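Local coordinates for protein WZI (Escherichia coli, PDB 2YNK) that acts as an outer-membrane beta-barrel lectin that binds carbohydrate and underpins assembly of the group 1 capsule, at residues N114-E119 with R126-G131; E119-G124 with Y353-P358; G87-A92 with G163-P168; A67-T72 with L96-N101. All blocks are in the same frame, centred on the assembly; numbering follows the deposited sequence.

Contact 1 of 4, residues N114-E119 with R126-G131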
loop_
_atom_site.group_PDB
_atom_site.type_symbol
_atom_site.label_atom_id
_atom_site.label_comp_id
_atom_site.label_asym_id
_atom_site.label_seq_id
_atom_site.Cartn_x
_atom_site.Cartn_y
_atom_site.Cartn_z
ATOM N N ASN A 114 -13.388 14.682 2.230
ATOM C CA ASN A 114 -12.134 15.433 2.168
ATOM C C ASN A 114 -12.299 16.745 1.384
ATOM O O ASN A 114 -12.984 16.787 0.355
ATOM C CB ASN A 114 -11.041 14.615 1.478
ATOM C CG ASN A 114 -10.905 13.221 2.030
ATOM O OD1 ASN A 114 -10.564 13.031 3.196
ATOM N ND2 ASN A 114 -11.142 12.230 1.176
ATOM N N VAL A 115 -11.649 17.800 1.873
ATOM C CA VAL A 115 -11.508 19.049 1.152
ATOM C C VAL A 115 -10.019 19.339 1.013
ATOM O O VAL A 115 -9.237 19.049 1.922
ATOM C CB VAL A 115 -12.188 20.211 1.878
ATOM C CG1 VAL A 115 -11.420 20.565 3.134
ATOM C CG2 VAL A 115 -12.280 21.419 0.959
ATOM N N GLU A 116 -9.636 19.929 -0.122
ATOM C CA GLU A 116 -8.227 20.039 -0.503
ATOM C C GLU A 116 -7.776 21.421 -0.976
ATOM O O GLU A 116 -8.570 22.219 -1.463
ATOM C CB GLU A 116 -7.926 19.017 -1.593
ATOM C CG GLU A 116 -7.672 17.628 -1.043
ATOM C CD GLU A 116 -7.810 16.546 -2.095
ATOM O OE1 GLU A 116 -7.851 16.897 -3.315
ATOM O OE2 GLU A 116 -7.878 15.350 -1.688
ATOM N N GLY A 117 -6.476 21.666 -0.841
ATOM C CA GLY A 117 -5.861 22.911 -1.223
ATOM C C GLY A 117 -4.516 22.644 -1.867
ATOM O O GLY A 117 -3.687 21.947 -1.301
ATOM N N GLY A 118 -4.298 23.214 -3.053
ATOM C CA GLY A 118 -3.043 23.046 -3.770
ATOM C C GLY A 118 -2.930 21.629 -4.274
ATOM O O GLY A 118 -2.084 20.867 -3.810
ATOM N N GLU A 119 -3.805 21.279 -5.216
ATOM C CA GLU A 119 -3.858 19.931 -5.793
ATOM C C GLU A 119 -2.512 19.478 -6.351
ATOM O O GLU A 119 -1.855 20.216 -7.091
ATOM C CB GLU A 119 -4.880 19.865 -6.934
ATOM C CG GLU A 119 -6.339 19.864 -6.505
ATOM C CD GLU A 119 -7.285 19.690 -7.688
ATOM O OE1 GLU A 119 -6.926 20.106 -8.821
ATOM O OE2 GLU A 119 -8.390 19.139 -7.483
ATOM N N ARG A 126 -12.349 20.117 -5.454
ATOM C CA ARG A 126 -11.503 20.072 -4.265
ATOM C C ARG A 126 -12.145 19.273 -3.126
ATOM O O ARG A 126 -11.521 19.069 -2.098
ATOM C CB ARG A 126 -11.151 21.481 -3.789
ATOM C CG ARG A 126 -12.306 22.303 -3.242
ATOM C CD ARG A 126 -12.012 23.780 -3.448
ATOM N NE ARG A 126 -13.000 24.662 -2.829
ATOM C CZ ARG A 126 -12.906 25.176 -1.604
ATOM N NH1 ARG A 126 -11.864 24.905 -0.816
ATOM N NH2 ARG A 126 -13.874 25.967 -1.159
ATOM N N PHE A 127 -13.388 18.848 -3.321
ATOM C CA PHE A 127 -14.102 17.998 -2.387
ATOM C C PHE A 127 -14.128 16.585 -2.924
ATOM O O PHE A 127 -14.365 16.396 -4.127
ATOM C CB PHE A 127 -15.553 18.449 -2.251
ATOM C CG PHE A 127 -15.735 19.709 -1.470
ATOM C CD1 PHE A 127 -15.777 19.675 -0.080
ATOM C CD2 PHE A 127 -15.912 20.925 -2.120
ATOM C CE1 PHE A 127 -15.973 20.837 0.645
ATOM C CE2 PHE A 127 -16.108 22.092 -1.404
ATOM C CZ PHE A 127 -16.136 22.052 -0.023
ATOM N N ASN A 128 -13.930 15.594 -2.045
ATOM C CA ASN A 128 -14.056 14.193 -2.453
ATOM C C ASN A 128 -14.330 13.215 -1.306
ATOM O O ASN A 128 -14.212 13.550 -0.125
ATOM C CB ASN A 128 -12.822 13.762 -3.228
ATOM C CG ASN A 128 -11.665 13.442 -2.331
ATOM O OD1 ASN A 128 -11.539 12.323 -1.885
ATOM N ND2 ASN A 128 -10.812 14.418 -2.060
ATOM N N ALA A 129 -14.696 11.995 -1.679
ATOM C CA ALA A 129 -15.038 10.966 -0.716
ATOM C C ALA A 129 -14.077 9.778 -0.798
ATOM O O ALA A 129 -14.514 8.632 -0.752
ATOM C CB ALA A 129 -16.473 10.514 -0.945
ATOM N N ASN A 130 -12.775 10.060 -0.923
ATOM C CA ASN A 130 -11.740 9.019 -0.996
ATOM C C ASN A 130 -11.650 8.240 0.336
ATOM O O ASN A 130 -11.728 8.809 1.434
ATOM C CB ASN A 130 -10.367 9.618 -1.357
ATOM C CG ASN A 130 -10.297 10.177 -2.804
ATOM O OD1 ASN A 130 -9.287 10.781 -3.206
ATOM N ND2 ASN A 130 -11.360 9.982 -3.579
ATOM N N GLY A 131 -11.508 6.928 0.238
ATOM C CA GLY A 131 -11.508 6.100 1.413
ATOM C C GLY A 131 -12.902 5.697 1.850
ATOM O O GLY A 131 -13.034 4.735 2.607
#

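Contact 2 of 4, residues E119-G124 with Y353-P358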
loop_
_atom_site.group_PDB
_atom_site.type_symbol
_atom_site.label_atom_id
_atom_site.label_comp_id
_atom_site.label_asym_id
_atom_site.label_seq_id
_atom_site.Cartn_x
_atom_site.Cartn_y
_atom_site.Cartn_z
ATOM N N GLU A 119 -3.805 21.279 -5.216
ATOM C CA GLU A 119 -3.858 19.931 -5.793
ATOM C C GLU A 119 -2.512 19.478 -6.351
ATOM O O GLU A 119 -1.855 20.216 -7.091
ATOM C CB GLU A 119 -4.880 19.865 -6.934
ATOM C CG GLU A 119 -6.339 19.864 -6.505
ATOM C CD GLU A 119 -7.285 19.690 -7.688
ATOM O OE1 GLU A 119 -6.926 20.106 -8.821
ATOM O OE2 GLU A 119 -8.390 19.139 -7.483
ATOM N N ARG A 120 -2.118 18.260 -5.985
ATOM C CA ARG A 120 -0.999 17.580 -6.616
ATOM C C ARG A 120 -1.569 16.656 -7.687
ATOM O O ARG A 120 -1.172 16.712 -8.847
ATOM C CB ARG A 120 -0.212 16.781 -5.581
ATOM C CG ARG A 120 0.337 17.603 -4.424
ATOM C CD ARG A 120 0.913 16.701 -3.342
ATOM N NE ARG A 120 1.563 17.446 -2.268
ATOM C CZ ARG A 120 2.122 16.887 -1.197
ATOM N NH1 ARG A 120 2.108 15.573 -1.045
ATOM N NH2 ARG A 120 2.691 17.644 -0.266
ATOM N N ILE A 121 -2.515 15.813 -7.285
ATOM C CA ILE A 121 -3.232 14.942 -8.209
ATOM C C ILE A 121 -4.504 15.668 -8.655
ATOM O O ILE A 121 -5.196 16.242 -7.831
ATOM C CB ILE A 121 -3.567 13.581 -7.542
ATOM C CG1 ILE A 121 -2.302 12.938 -6.961
ATOM C CG2 ILE A 121 -4.209 12.627 -8.534
ATOM C CD1 ILE A 121 -2.454 11.470 -6.605
ATOM N N SER A 122 -4.803 15.658 -9.950
ATOM C CA SER A 122 -5.997 16.343 -10.465
ATOM C C SER A 122 -7.270 15.724 -9.950
ATOM O O SER A 122 -7.286 14.566 -9.519
ATOM C CB SER A 122 -6.051 16.306 -11.994
ATOM O OG SER A 122 -5.134 17.228 -12.541
ATOM N N ASN A 123 -8.349 16.496 -10.020
ATOM C CA ASN A 123 -9.649 16.002 -9.642
ATOM C C ASN A 123 -10.748 16.832 -10.269
ATOM O O ASN A 123 -10.476 17.844 -10.918
ATOM C CB ASN A 123 -9.777 16.013 -8.115
ATOM C CG ASN A 123 -10.502 14.793 -7.573
ATOM O OD1 ASN A 123 -10.466 13.712 -8.158
ATOM N ND2 ASN A 123 -11.160 14.970 -6.438
ATOM N N GLY A 124 -11.988 16.384 -10.107
ATOM C CA GLY A 124 -13.144 17.149 -10.554
ATOM C C GLY A 124 -13.376 18.358 -9.669
ATOM O O GLY A 124 -13.855 19.387 -10.121
ATOM N N TYR A 353 -2.089 4.557 -15.339
ATOM C CA TYR A 353 -2.111 5.740 -14.476
ATOM C C TYR A 353 -3.522 6.311 -14.396
ATOM O O TYR A 353 -4.210 6.394 -15.413
ATOM C CB TYR A 353 -1.237 6.861 -15.039
ATOM C CG TYR A 353 0.220 6.542 -15.204
ATOM C CD1 TYR A 353 0.661 5.781 -16.272
ATOM C CD2 TYR A 353 1.163 7.044 -14.329
ATOM C CE1 TYR A 353 2.005 5.500 -16.455
ATOM C CE2 TYR A 353 2.513 6.772 -14.496
ATOM C CZ TYR A 353 2.928 5.998 -15.568
ATOM O OH TYR A 353 4.257 5.701 -15.751
ATOM N N GLN A 354 -3.938 6.728 -13.197
ATOM C CA GLN A 354 -5.149 7.512 -13.047
ATOM C C GLN A 354 -4.750 8.920 -12.694
ATOM O O GLN A 354 -3.976 9.115 -11.755
ATOM C CB GLN A 354 -6.027 6.968 -11.941
ATOM C CG GLN A 354 -7.348 7.703 -11.840
ATOM C CD GLN A 354 -8.230 7.166 -10.759
ATOM O OE1 GLN A 354 -9.238 6.527 -11.035
ATOM N NE2 GLN A 354 -7.857 7.416 -9.518
ATOM N N GLN A 355 -5.277 9.889 -13.449
ATOM C CA GLN A 355 -4.979 11.306 -13.256
ATOM C C GLN A 355 -3.489 11.559 -13.183
ATOM O O GLN A 355 -3.013 12.386 -12.405
ATOM C CB GLN A 355 -5.708 11.841 -12.032
ATOM C CG GLN A 355 -7.212 11.681 -12.177
ATOM C CD GLN A 355 -7.983 11.949 -10.912
ATOM O OE1 GLN A 355 -7.740 11.323 -9.876
ATOM N NE2 GLN A 355 -8.954 12.853 -10.994
ATOM N N GLY A 356 -2.754 10.833 -14.017
ATOM C CA GLY A 356 -1.317 11.008 -14.144
ATOM C C GLY A 356 -0.534 10.225 -13.120
ATOM O O GLY A 356 0.677 10.022 -13.267
ATOM N N TYR A 357 -1.221 9.785 -12.070
ATOM C CA TYR A 357 -0.553 9.126 -10.972
ATOM C C TYR A 357 -0.667 7.617 -11.137
ATOM O O TYR A 357 -1.736 7.091 -11.479
ATOM C CB TYR A 357 -1.054 9.669 -9.645
ATOM C CG TYR A 357 -0.309 10.946 -9.270
ATOM C CD1 TYR A 357 -0.432 12.097 -10.046
ATOM C CD2 TYR A 357 0.566 10.983 -8.182
ATOM C CE1 TYR A 357 0.270 13.250 -9.740
ATOM C CE2 TYR A 357 1.266 12.136 -7.866
ATOM C CZ TYR A 357 1.113 13.270 -8.652
ATOM O OH TYR A 357 1.802 14.428 -8.347
ATOM N N PRO A 358 0.470 6.924 -10.983
ATOM C CA PRO A 358 0.556 5.498 -11.246
ATOM C C PRO A 358 -0.310 4.651 -10.306
ATOM O O PRO A 358 -0.368 4.929 -9.121
ATOM C CB PRO A 358 2.039 5.195 -11.011
ATOM C CG PRO A 358 2.482 6.234 -10.052
ATOM C CD PRO A 358 1.749 7.460 -10.480
#

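Contact 3 of 4, residues G87-A92 with G163-P168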
loop_
_atom_site.group_PDB
_atom_site.type_symbol
_atom_site.label_atom_id
_atom_site.label_comp_id
_atom_site.label_asym_id
_atom_site.label_seq_id
_atom_site.Cartn_x
_atom_site.Cartn_y
_atom_site.Cartn_z
ATOM N N GLY A 87 1.226 3.993 2.372
ATOM C CA GLY A 87 0.424 4.903 3.168
ATOM C C GLY A 87 0.907 6.338 3.230
ATOM O O GLY A 87 0.425 7.104 4.066
ATOM N N GLN A 88 1.837 6.732 2.366
ATOM C CA GLN A 88 2.459 8.055 2.508
ATOM C C GLN A 88 2.323 9.036 1.306
ATOM O O GLN A 88 2.870 10.136 1.371
ATOM C CB GLN A 88 3.927 7.878 2.914
ATOM C CG GLN A 88 4.104 7.392 4.352
ATOM C CD GLN A 88 5.382 6.589 4.555
ATOM O OE1 GLN A 88 6.464 7.156 4.701
ATOM N NE2 GLN A 88 5.258 5.257 4.566
ATOM N N THR A 89 1.594 8.674 0.246
ATOM C CA THR A 89 1.364 9.598 -0.884
ATOM C C THR A 89 0.110 10.438 -0.629
ATOM O O THR A 89 -1.008 9.941 -0.739
ATOM C CB THR A 89 1.198 8.870 -2.260
ATOM O OG1 THR A 89 2.386 8.136 -2.605
ATOM C CG2 THR A 89 0.914 9.878 -3.377
ATOM N N GLN A 90 0.295 11.711 -0.292
ATOM C CA GLN A 90 -0.825 12.648 -0.176
ATOM C C GLN A 90 -1.180 13.273 -1.541
ATOM O O GLN A 90 -0.288 13.612 -2.323
ATOM C CB GLN A 90 -0.486 13.734 0.832
ATOM C CG GLN A 90 -0.487 13.240 2.273
ATOM C CD GLN A 90 -1.863 13.256 2.933
ATOM O OE1 GLN A 90 -2.853 13.759 2.377
ATOM N NE2 GLN A 90 -1.924 12.713 4.145
ATOM N N PRO A 91 -2.485 13.416 -1.834
ATOM C CA PRO A 91 -2.927 13.885 -3.144
ATOM C C PRO A 91 -2.951 15.409 -3.308
ATOM O O PRO A 91 -3.212 15.909 -4.402
ATOM C CB PRO A 91 -4.349 13.332 -3.220
ATOM C CG PRO A 91 -4.827 13.437 -1.819
ATOM C CD PRO A 91 -3.637 13.081 -0.979
ATOM N N ALA A 92 -2.712 16.138 -2.227
ATOM C CA ALA A 92 -2.712 17.593 -2.281
ATOM C C ALA A 92 -1.823 18.156 -1.188
ATOM O O ALA A 92 -1.569 17.481 -0.182
ATOM C CB ALA A 92 -4.125 18.116 -2.137
ATOM N N GLY A 163 -0.693 -0.279 -6.086
ATOM C CA GLY A 163 -0.288 0.472 -4.929
ATOM C C GLY A 163 -1.260 1.575 -4.569
ATOM O O GLY A 163 -2.466 1.482 -4.799
ATOM N N ASP A 164 -0.666 2.661 -4.092
ATOM C CA ASP A 164 -1.247 3.597 -3.159
ATOM C C ASP A 164 -1.071 5.035 -3.592
ATOM O O ASP A 164 -1.488 5.935 -2.867
ATOM C CB ASP A 164 -0.396 3.456 -1.903
ATOM C CG ASP A 164 -1.156 3.638 -0.655
ATOM O OD1 ASP A 164 -2.382 3.415 -0.654
ATOM O OD2 ASP A 164 -0.499 3.972 0.341
ATOM N N ALA A 165 -0.436 5.239 -4.755
ATOM C CA ALA A 165 0.197 6.497 -5.127
ATOM C C ALA A 165 -0.645 7.227 -6.162
ATOM O O ALA A 165 -0.176 7.548 -7.262
ATOM C CB ALA A 165 1.584 6.203 -5.684
HETATM N N MSE A 166 -1.897 7.476 -5.799
HETATM C CA MSE A 166 -2.968 7.723 -6.766
HETATM C C MSE A 166 -4.248 7.733 -5.990
HETATM O O MSE A 166 -4.309 7.218 -4.877
HETATM C CB MSE A 166 -3.039 6.558 -7.750
HETATM C CG MSE A 166 -2.718 5.276 -6.957
HETATM SE SE MSE A 166 -4.041 3.906 -7.318
HETATM C CE MSE A 166 -5.287 4.364 -5.862
ATOM N N ARG A 167 -5.296 8.302 -6.566
ATOM C CA ARG A 167 -6.552 8.419 -5.850
ATOM C C ARG A 167 -7.271 7.092 -5.947
ATOM O O ARG A 167 -7.341 6.516 -7.038
ATOM C CB ARG A 167 -7.406 9.551 -6.413
ATOM C CG ARG A 167 -6.687 10.880 -6.363
ATOM C CD ARG A 167 -7.555 12.028 -6.840
ATOM N NE ARG A 167 -7.957 12.845 -5.709
ATOM C CZ ARG A 167 -7.430 14.015 -5.387
ATOM N NH1 ARG A 167 -6.486 14.580 -6.123
ATOM N NH2 ARG A 167 -7.876 14.642 -4.319
ATOM N N PRO A 168 -7.797 6.596 -4.810
ATOM C CA PRO A 168 -8.469 5.305 -4.814
ATOM C C PRO A 168 -9.692 5.343 -5.725
ATOM O O PRO A 168 -10.325 6.401 -5.864
ATOM C CB PRO A 168 -8.860 5.100 -3.347
ATOM C CG PRO A 168 -8.910 6.472 -2.764
ATOM C CD PRO A 168 -7.871 7.259 -3.495
#

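Contact 4 of 4, residues A67-T72 with L96-N101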
loop_
_atom_site.group_PDB
_atom_site.type_symbol
_atom_site.label_atom_id
_atom_site.label_comp_id
_atom_site.label_asym_id
_atom_site.label_seq_id
_atom_site.Cartn_x
_atom_site.Cartn_y
_atom_site.Cartn_z
ATOM N N ALA A 67 -12.371 4.961 15.248
ATOM C CA ALA A 67 -13.129 5.813 16.171
ATOM C C ALA A 67 -14.422 6.332 15.543
ATOM O O ALA A 67 -14.476 6.590 14.344
ATOM C CB ALA A 67 -12.272 6.987 16.622
ATOM N N ASP A 68 -15.453 6.499 16.366
ATOM C CA ASP A 68 -16.776 6.929 15.892
ATOM C C ASP A 68 -16.699 8.089 14.915
ATOM O O ASP A 68 -17.360 8.085 13.878
ATOM C CB ASP A 68 -17.668 7.342 17.075
ATOM C CG ASP A 68 -18.164 6.156 17.885
ATOM O OD1 ASP A 68 -18.111 5.018 17.383
ATOM O OD2 ASP A 68 -18.619 6.368 19.030
ATOM N N PHE A 69 -15.903 9.086 15.271
ATOM C CA PHE A 69 -15.723 10.264 14.441
ATOM C C PHE A 69 -14.243 10.624 14.451
ATOM O O PHE A 69 -13.603 10.594 15.499
ATOM C CB PHE A 69 -16.596 11.409 14.956
ATOM C CG PHE A 69 -16.405 12.699 14.216
ATOM C CD1 PHE A 69 -16.571 12.756 12.835
ATOM C CD2 PHE A 69 -16.068 13.867 14.896
ATOM C CE1 PHE A 69 -16.396 13.948 12.144
ATOM C CE2 PHE A 69 -15.896 15.063 14.210
ATOM C CZ PHE A 69 -16.060 15.103 12.833
ATOM N N ARG A 70 -13.693 10.927 13.276
ATOM C CA ARG A 70 -12.261 11.155 13.151
ATOM C C ARG A 70 -11.932 12.310 12.216
ATOM O O ARG A 70 -12.341 12.320 11.054
ATOM C CB ARG A 70 -11.584 9.884 12.668
ATOM C CG ARG A 70 -10.102 9.847 12.993
ATOM C CD ARG A 70 -9.548 8.433 12.964
ATOM N NE ARG A 70 -8.670 8.187 11.825
ATOM C CZ ARG A 70 -7.347 8.338 11.836
ATOM N NH1 ARG A 70 -6.705 8.754 12.927
ATOM N NH2 ARG A 70 -6.653 8.071 10.739
ATOM N N VAL A 71 -11.206 13.291 12.737
ATOM C CA VAL A 71 -10.771 14.417 11.940
ATOM C C VAL A 71 -9.295 14.256 11.629
ATOM O O VAL A 71 -8.497 14.008 12.533
ATOM C CB VAL A 71 -10.982 15.749 12.671
ATOM C CG1 VAL A 71 -10.367 16.880 11.863
ATOM C CG2 VAL A 71 -12.465 16.000 12.905
ATOM N N THR A 72 -8.943 14.390 10.354
ATOM C CA THR A 72 -7.551 14.300 9.924
ATOM C C THR A 72 -7.178 15.516 9.088
ATOM O O THR A 72 -8.031 16.131 8.436
ATOM C CB THR A 72 -7.261 13.020 9.114
ATOM O OG1 THR A 72 -8.021 13.026 7.898
ATOM C CG2 THR A 72 -7.589 11.760 9.943
ATOM N N LEU A 96 -7.974 18.181 4.481
ATOM C CA LEU A 96 -8.719 18.072 5.712
ATOM C C LEU A 96 -9.792 17.018 5.536
ATOM O O LEU A 96 -10.565 17.087 4.585
ATOM C CB LEU A 96 -9.343 19.408 6.056
ATOM C CG LEU A 96 -10.011 19.484 7.421
ATOM C CD1 LEU A 96 -9.060 19.005 8.512
ATOM C CD2 LEU A 96 -10.465 20.918 7.651
ATOM N N GLY A 97 -9.822 16.044 6.451
ATOM C CA GLY A 97 -10.709 14.890 6.346
ATOM C C GLY A 97 -11.613 14.762 7.550
ATOM O O GLY A 97 -11.152 14.893 8.685
ATOM N N LEU A 98 -12.903 14.531 7.297
ATOM C CA LEU A 98 -13.873 14.206 8.339
ATOM C C LEU A 98 -14.481 12.848 8.023
ATOM O O LEU A 98 -15.008 12.655 6.933
ATOM C CB LEU A 98 -14.990 15.253 8.402
ATOM C CG LEU A 98 -14.622 16.724 8.645
ATOM C CD1 LEU A 98 -15.885 17.551 8.860
ATOM C CD2 LEU A 98 -13.674 16.892 9.827
ATOM N N ALA A 99 -14.410 11.915 8.973
ATOM C CA ALA A 99 -14.941 10.567 8.772
ATOM C C ALA A 99 -15.877 10.122 9.899
ATOM O O ALA A 99 -15.568 10.289 11.076
ATOM C CB ALA A 99 -13.804 9.573 8.619
ATOM N N PHE A 100 -17.020 9.554 9.517
ATOM C CA PHE A 100 -17.905 8.859 10.441
ATOM C C PHE A 100 -17.713 7.356 10.277
ATOM O O PHE A 100 -17.809 6.843 9.167
ATOM C CB PHE A 100 -19.370 9.214 10.172
ATOM C CG PHE A 100 -20.353 8.324 10.904
ATOM C CD1 PHE A 100 -20.580 8.486 12.273
ATOM C CD2 PHE A 100 -21.041 7.307 10.229
ATOM C CE1 PHE A 100 -21.477 7.665 12.944
ATOM C CE2 PHE A 100 -21.940 6.486 10.904
ATOM C CZ PHE A 100 -22.157 6.667 12.261
ATOM N N ASN A 101 -17.468 6.662 11.386
ATOM C CA ASN A 101 -17.202 5.219 11.389
ATOM C C ASN A 101 -18.216 4.436 12.182
ATOM O O ASN A 101 -18.618 4.849 13.256
ATOM C CB ASN A 101 -15.849 4.930 12.023
ATOM C CG ASN A 101 -14.701 5.169 11.081
ATOM O OD1 ASN A 101 -14.746 4.755 9.926
ATOM N ND2 ASN A 101 -13.653 5.818 11.575
#

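Contact 1 of 4, residues N114-E119 with R126-G131
Val-115 and Phe-127 form a non-hydrogen-bonded antiparallel pair, and their side chains run side by side in the same direction. The valine's CG2 branch sits over one face of the phenylalanine ring, 4.1 Å from the centroid and offset toward the rim, a CH-pi contact. With its CG1 between the backbone N and the carbonyl carbon (chi1 70°), Val-115 leaves CG2 to make this approach. The next pair, Asn-114 with Asn-128, is hydrogen-bonded: Asn-114 N reaches Asn-128 O at 2.7 Å, and Asn-128 N returns to Asn-114 O at 2.8 Å. Their side chains lie on the other sheet face, with amide planes 42° apart. Asn-114 ND2 points at Asn-128 OD1, but that oxygen's position is doubtful. Asn-128 ND2 gives a weak bond to Glu-116 OE2 at 3.1 Å, the carboxylate and amide planes 53° apart. More strongly, Glu-116 OE1 forms a salt bridge with Arg-167. The hairpin of strands 107-116 and 127-138 is thus two-sided: Val-115 and Phe-127 give an apolar surface, probably suited to lipid since Arg-126 beside it lines a bound dodecane, while the Glu-116 carboxylate probably helps to balance the charge of Arg-167.

Contact 2 of 4, residues E119-G124 with Y353-P358
Ser-122 and Gln-355 mark the closest backbone approach, 5.8 Å between their CA atoms, where the irregular segment 119-124 passes a type I' turn running from Gln-354 to Tyr-357. That turn is closed in both directions, Gln-354 N bonding to Tyr-357 O and Tyr-357 N to Gln-354 O, and from it Gln-355 and Tyr-357 reach across. The apolar half of the contact is Ile-121 on Tyr-357. Ile-121 CG1 stands 3.5 Å from the centroid of the Tyr-357 ring and only 4° off its normal, so the CH-pi contact is centred on the face; CD1 of the same isoleucine extends over the ring toward CD2 of Tyr-357. The other branch, Ile-121 CG2, turns to Gln-355 CB at 3.9 Å. With CG1 anti to the carbonyl carbon (chi1 -53°) and CG2 anti to the backbone N, one branch reaches Tyr-357 and the other Gln-355. Beyond the ring face, the hydroxyl of Tyr-357 is hydrogen-bonded to Gln-79.

The polar half is slighter. Gln-355 NE2 gives Asn-123 OD1 a straight but weak bond of 3.3 Å, with the amide planes 61° apart. The main hold on this amide lies elsewhere, at Gln-204, while Asn-123 ND2 bonds to Ser-125 O. The Arg-120 side chain leads away, and its guanidinium forms a salt bridge with Asp-93. Such a turn, joining strands 353-354 and 357-358, is typical of a two-residue beta hairpin; here the hairpin stands apart from the barrel sheet and packs on the loop between strands 107-116 and 127-138.

Contact 3 of 4, residues G87-A92 with G163-P168
Gly-87 and Asp-164 supply the polar link between these two irregular segments. Gly-87 N donates to Asp-164 OD2 at 2.7 Å with an N-H...O angle of 141°, and it meets the carboxylate oxygen nearly in line with its C-O bond. One backbone amide therefore fixes one carboxylate oxygen at the start of segment 87-92.

Van der Waals packing takes over further along. Thr-89 turns its side chain toward Ala-165: OG1 and CG2 both approach the alanine CA, at 3.7 and 3.9 Å respectively, and OG1 lies equally near Ala-165 CB. Across this contact OG1 makes van der Waals contact only.

The third kind is an aliphatic carbon over a flat charged group. Pro-91 CB rests 3.7 Å above one face of the Arg-167 guanidinium, offset toward its rim, and the two side chains cross at about a right angle. A bend in the arginine at chi3 (107°) swings the guanidinium round to present this face. Its charge is answered by the salt bridge from NH2 to Glu-116 OE1, so the proline and the glutamate probably restrict its rotation together.

On the proline side, the backbone of Pro-91 is hydrogen-bonded to Arg-120 and Ile-121 of another loop. This is loop-on-loop packing near the centre of the chain, joining the connection between strands 69-76 and 95-104 to the one preceding strand 170-176, consistent with loops folded into a barrel interior.

Contact 4 of 4, residues A67-T72 with L96-N101
Phe-69 meets Ala-99 and Leu-98 obliquely with its ring, CD1 near Ala-99 O and CE1 at 4.2 Å from Leu-98 CB. Its CG is anti to the backbone N (chi1 176°), which carries the ring over toward the neighbouring strand. The Phe-100 ring likewise lies oblique to Asp-68 O. On the opposite sheet face, the Arg-70 guanidinium is covered over its centre by Thr-72 CG2, 3.8 Å above the plane, a contact made along one strand. Ala-67 O lies in the amide plane of Asn-101, only 4° out of it, and accepts from ND2 at 3.0 Å, while OD1 of Asn-101 is held by His-110.

The backbones beneath are antiparallel, their axes 4.7 Å apart and 172° between directions. Arg-70 with Ala-99 and Thr-72 with Gly-97 are the hydrogen-bonded pairs, the latter joined by Gly-97 N to Thr-72 O at 2.7 Å and by the return bond from Thr-72 N. Beyond the paired strand residues, Asn-101 N adds a bond to Asp-68 O at 2.9 Å. In the non-hydrogen-bonded pair Val-71 and Leu-98, the side chains run alongside each other, and Val-71 CG2 touches Leu-98 CD2 at 3.4 Å.

Strand 69-76 also bonds to strand 444-454 through Phe-69 and Val-71, so it sits where the barrel closes. Chemically its junction with strand 95-104 is split: Phe-69, Val-71, Leu-98 and Phe-100 form an apolar face consistent with lipid contact, while the face of Arg-70 and Thr-72 combines polar groups with the small residues Gly-97 and Ala-99.

In the fold
Contacts 1 and 4 belong to the barrel wall and share its regular antiparallel bonding; they are neighbours in one sheet, linked where Val-115 O meets Leu-96 N. Contact 1 is a surface contact; contacts 2, 3 and 4 are partly buried. Contacts 2 and 3 rely on irregular loops or a separate hairpin, with few bonds across and less buried surface, side chains carrying most of the contact. Contact 3 lies nearest the middle of the chain, its centre about 9 Å from it, against about 21 Å for contact 4. Glu-119 is common to contacts 1 and 2, and Pro-91 O ties contact 3 to contact 2. The salt bridge Glu-116 to Arg-167, among other packing, joins wall to interior.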